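N-acetylglucosamine 2-epimerase (PDB 3GT5) probably isomerises a sugar substrate, as a bacterial member of the N-acylglucosamine 2-epimerase family. Local coordinates at residues H50-N60 / P371-G381. Sequence-based numbering, arbitrary orientation.
Sequences HLVSSTRFVFN and PAGKTDYHTMG
R56 and N60 of helix 51-68 meet the loop and first turn of helix 377-387, joining an early and the last helix of the (alpha/alpha)6 barrel of the N-acylglucosamine 2-epimerase family; the short helical segments run nearly parallel, 19° apart. G373, in the type II turn P371-K374, gives its N-H to S53 OG at 2.7 Å, and water 1 lies in hydrogen-bonding reach of both that hydroxyl and K374 O. The N60 amide grips T375 twice: ND2 donates to the backbone O at 2.9 Å, close to the amide plane, while OD1 accepts from T375 OG1, which comes in tilted from the carbonyl plane. T375 CG2 sits over the F57 face in a CH-pi contact, and the Y377 edge points at the F59 face in a T-shaped pair, planes at 78°. The extended R56 chain lays its guanidinium, tilted 27° to the Y377 ring, between Y377 CD2 over one face and V52 CG1 over the other, both toward the rim, which should restrict its rotation; NH1 bonds only weakly to G373 O. Y377 OH is hydrogen-bonded to E180 and H378 ND1 to E314. Water 2 bridges R56 and H378, accepting from R56 NH2 and lying in the H378 ring plane, 2.9 Å from H378 NE2.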
loop_
_atom_site.group_PDB
_atom_site.type_symbol
_atom_site.label_atom_id
_atom_site.label_comp_id
_atom_site.label_asym_id
_atom_site.label_seq_id
_atom_site.Cartn_x
_atom_site.Cartn_y
_atom_site.Cartn_z
ATOM N N HIS A 50 8.139 13.330 -2.443
ATOM C CA HIS A 50 8.414 12.088 -1.799
ATOM C C HIS A 50 8.297 10.944 -2.792
ATOM O O HIS A 50 7.300 10.837 -3.548
ATOM C CB HIS A 50 7.421 11.850 -0.643
ATOM C CG HIS A 50 7.901 10.851 0.359
ATOM N ND1 HIS A 50 8.083 9.505 0.066
ATOM C CD2 HIS A 50 8.306 11.018 1.639
ATOM C CE1 HIS A 50 8.506 8.877 1.157
ATOM N NE2 HIS A 50 8.669 9.778 2.121
ATOM N N LEU A 51 9.274 10.046 -2.734
ATOM C CA LEU A 51 9.277 8.902 -3.648
ATOM C C LEU A 51 7.991 8.100 -3.566
ATOM O O LEU A 51 7.523 7.640 -4.592
ATOM C CB LEU A 51 10.482 7.986 -3.371
ATOM C CG LEU A 51 10.668 6.789 -4.275
ATOM C CD1 LEU A 51 10.923 7.201 -5.738
ATOM C CD2 LEU A 51 11.825 5.936 -3.697
ATOM N N VAL A 52 7.431 7.906 -2.372
ATOM C CA VAL A 52 6.209 7.087 -2.211
ATOM C C VAL A 52 5.020 7.765 -2.959
ATOM O O VAL A 52 4.232 7.059 -3.580
ATOM C CB VAL A 52 5.904 6.746 -0.682
ATOM C CG1 VAL A 52 4.520 6.015 -0.505
ATOM C CG2 VAL A 52 7.039 5.838 -0.093
ATOM N N SER A 53 4.880 9.082 -2.895
ATOM C CA SER A 53 3.842 9.760 -3.723
ATOM C C SER A 53 4.115 9.705 -5.235
ATOM O O SER A 53 3.192 9.425 -6.054
ATOM C CB SER A 53 3.573 11.191 -3.246
ATOM O OG SER A 53 2.782 11.153 -2.082
ATOM N N SER A 54 5.357 9.975 -5.629
ATOM C CA SER A 54 5.730 9.949 -7.055
ATOM C C SER A 54 5.358 8.602 -7.697
ATOM O O SER A 54 4.836 8.546 -8.818
ATOM C CB SER A 54 7.243 10.204 -7.265
ATOM O OG SER A 54 7.602 11.534 -6.935
ATOM N N THR A 55 5.635 7.517 -7.006
ATOM C CA THR A 55 5.297 6.176 -7.512
ATOM C C THR A 55 3.799 5.837 -7.391
ATOM O O THR A 55 3.208 5.254 -8.316
ATOM C CB THR A 55 6.174 5.131 -6.821
ATOM O OG1 THR A 55 6.043 5.251 -5.394
ATOM C CG2 THR A 55 7.640 5.276 -7.239
ATOM N N ARG A 56 3.182 6.168 -6.257
ATOM C CA ARG A 56 1.770 5.837 -6.058
ATOM C C ARG A 56 0.885 6.554 -7.069
ATOM O O ARG A 56 -0.119 6.006 -7.506
ATOM C CB ARG A 56 1.324 6.144 -4.621
ATOM C CG ARG A 56 1.754 5.037 -3.642
ATOM C CD ARG A 56 1.355 5.373 -2.228
ATOM N NE ARG A 56 1.815 4.348 -1.289
ATOM C CZ ARG A 56 1.513 4.350 0.015
ATOM N NH1 ARG A 56 0.693 5.267 0.505
ATOM N NH2 ARG A 56 1.973 3.383 0.811
ATOM N N PHE A 57 1.226 7.794 -7.429
ATOM C CA PHE A 57 0.426 8.497 -8.455
ATOM C C PHE A 57 0.513 7.815 -9.828
ATOM O O PHE A 57 -0.431 7.854 -10.589
ATOM C CB PHE A 57 0.852 9.937 -8.624
ATOM C CG PHE A 57 0.130 10.912 -7.736
ATOM C CD1 PHE A 57 -1.238 11.120 -7.866
ATOM C CD2 PHE A 57 0.839 11.681 -6.826
ATOM C CE1 PHE A 57 -1.895 12.048 -7.050
ATOM C CE2 PHE A 57 0.184 12.621 -6.010
ATOM C CZ PHE A 57 -1.184 12.793 -6.139
ATOM N N VAL A 58 1.644 7.190 -10.156
ATOM C CA VAL A 58 1.708 6.366 -11.379
ATOM C C VAL A 58 0.713 5.208 -11.306
ATOM O O VAL A 58 -0.003 4.938 -12.261
ATOM C CB VAL A 58 3.119 5.822 -11.589
ATOM C CG1 VAL A 58 3.186 4.721 -12.692
ATOM C CG2 VAL A 58 4.063 6.934 -11.914
ATOM N N PHE A 59 0.633 4.522 -10.165
ATOM C CA PHE A 59 -0.390 3.489 -9.957
ATOM C C PHE A 59 -1.818 4.055 -10.165
ATOM O O PHE A 59 -2.605 3.442 -10.886
ATOM C CB PHE A 59 -0.219 2.831 -8.555
ATOM C CG PHE A 59 -1.323 1.923 -8.149
ATOM C CD1 PHE A 59 -1.177 0.555 -8.276
ATOM C CD2 PHE A 59 -2.494 2.430 -7.577
ATOM C CE1 PHE A 59 -2.183 -0.313 -7.862
ATOM C CE2 PHE A 59 -3.537 1.552 -7.169
ATOM C CZ PHE A 59 -3.359 0.180 -7.312
ATOM N N ASN A 60 -2.144 5.175 -9.500
ATOM C CA ASN A 60 -3.474 5.827 -9.540
ATOM C C ASN A 60 -3.880 5.924 -11.011
ATOM O O ASN A 60 -4.965 5.522 -11.421
ATOM C CB ASN A 60 -3.424 7.291 -9.069
ATOM C CG ASN A 60 -3.436 7.503 -7.559
ATOM O OD1 ASN A 60 -3.261 6.574 -6.759
ATOM N ND2 ASN A 60 -3.693 8.791 -7.157
ATOM N N PRO A 371 -1.231 14.492 2.649
ATOM C CA PRO A 371 0.186 14.829 2.702
ATOM C C PRO A 371 1.008 13.822 1.885
ATOM O O PRO A 371 0.476 12.828 1.387
ATOM C CB PRO A 371 0.516 14.762 4.198
ATOM C CG PRO A 371 -0.662 14.077 4.866
ATOM C CD PRO A 371 -1.695 13.773 3.849
ATOM N N ALA A 372 2.298 14.070 1.791
ATOM C CA ALA A 372 3.237 13.195 1.084
ATOM C C ALA A 372 3.065 11.780 1.570
ATOM O O ALA A 372 2.950 11.528 2.775
ATOM C CB ALA A 372 4.659 13.658 1.318
ATOM N N GLY A 373 3.005 10.849 0.609
ATOM C CA GLY A 373 2.725 9.443 0.898
ATOM C C GLY A 373 1.285 9.046 0.550
ATOM O O GLY A 373 1.022 7.893 0.168
ATOM N N LYS A 374 0.335 9.970 0.667
ATOM C CA LYS A 374 -1.087 9.621 0.398
ATOM C C LYS A 374 -1.527 10.117 -0.956
ATOM O O LYS A 374 -1.441 11.307 -1.234
ATOM C CB LYS A 374 -2.012 10.190 1.471
ATOM C CG LYS A 374 -3.480 10.081 1.160
ATOM C CD LYS A 374 -4.350 10.235 2.427
ATOM C CE LYS A 374 -5.820 10.105 2.195
ATOM N NZ LYS A 374 -6.378 11.096 1.218
ATOM N N THR A 375 -1.995 9.197 -1.791
ATOM C CA THR A 375 -2.527 9.526 -3.091
ATOM C C THR A 375 -3.867 8.880 -3.278
ATOM O O THR A 375 -4.419 8.931 -4.368
ATOM C CB THR A 375 -1.586 9.100 -4.256
ATOM O OG1 THR A 375 -1.656 7.679 -4.398
ATOM C CG2 THR A 375 -0.191 9.550 -3.977
ATOM N N ASP A 376 -4.430 8.300 -2.217
ATOM C CA ASP A 376 -5.586 7.392 -2.323
ATOM C C ASP A 376 -5.346 6.155 -3.224
ATOM O O ASP A 376 -6.281 5.534 -3.740
ATOM C CB ASP A 376 -6.863 8.180 -2.721
ATOM C CG ASP A 376 -7.431 8.966 -1.540
ATOM O OD1 ASP A 376 -8.374 8.464 -0.892
ATOM O OD2 ASP A 376 -6.908 10.045 -1.249
ATOM N N TYR A 377 -4.080 5.815 -3.420
ATOM C CA TYR A 377 -3.677 4.491 -3.904
ATOM C C TYR A 377 -4.340 3.394 -3.075
ATOM O O TYR A 377 -4.865 2.430 -3.631
ATOM C CB TYR A 377 -2.113 4.371 -3.958
ATOM C CG TYR A 377 -1.563 3.043 -3.421
ATOM C CD1 TYR A 377 -1.345 1.940 -4.257
ATOM C CD2 TYR A 377 -1.279 2.911 -2.101
ATOM C CE1 TYR A 377 -0.814 0.736 -3.752
ATOM C CE2 TYR A 377 -0.768 1.751 -1.576
ATOM C CZ TYR A 377 -0.552 0.663 -2.379
ATOM O OH TYR A 377 -0.054 -0.457 -1.754
ATOM N N HIS A 378 -4.406 3.535 -1.745
ATOM C CA HIS A 378 -5.015 2.496 -0.947
ATOM C C HIS A 378 -6.524 2.403 -1.171
ATOM O O HIS A 378 -7.062 1.281 -1.170
ATOM C CB HIS A 378 -4.832 2.708 0.562
ATOM C CG HIS A 378 -3.486 2.374 1.087
ATOM N ND1 HIS A 378 -3.074 1.082 1.316
ATOM C CD2 HIS A 378 -2.469 3.174 1.491
ATOM C CE1 HIS A 378 -1.867 1.097 1.853
ATOM N NE2 HIS A 378 -1.472 2.353 1.962
ATOM N N THR A 379 -7.222 3.541 -1.327
ATOM C CA THR A 379 -8.675 3.481 -1.405
ATOM C C THR A 379 -9.157 3.093 -2.810
ATOM O O THR A 379 -10.012 2.222 -2.981
ATOM C CB THR A 379 -9.289 4.799 -0.921
ATOM O OG1 THR A 379 -8.868 5.868 -1.785
ATOM C CG2 THR A 379 -8.795 5.059 0.472
ATOM N N MET A 380 -8.618 3.753 -3.816
ATOM C CA MET A 380 -8.878 3.356 -5.205
ATOM C C MET A 380 -8.374 1.958 -5.510
ATOM O O MET A 380 -9.070 1.179 -6.171
ATOM C CB MET A 380 -8.275 4.356 -6.192
ATOM C CG MET A 380 -9.015 5.738 -6.278
ATOM S SD MET A 380 -8.418 6.907 -7.583
ATOM C CE MET A 380 -6.816 7.352 -6.825
ATOM N N GLY A 381 -7.200 1.620 -5.008
ATOM C CA GLY A 381 -6.671 0.249 -5.128
ATOM C C GLY A 381 -7.568 -0.849 -4.551
ATOM O O GLY A 381 -7.702 -1.924 -5.135
HETATM O O HOH W 1 0.806 12.849 -2.074
HETATM O O HOH W 2 0.852 3.187 3.416
#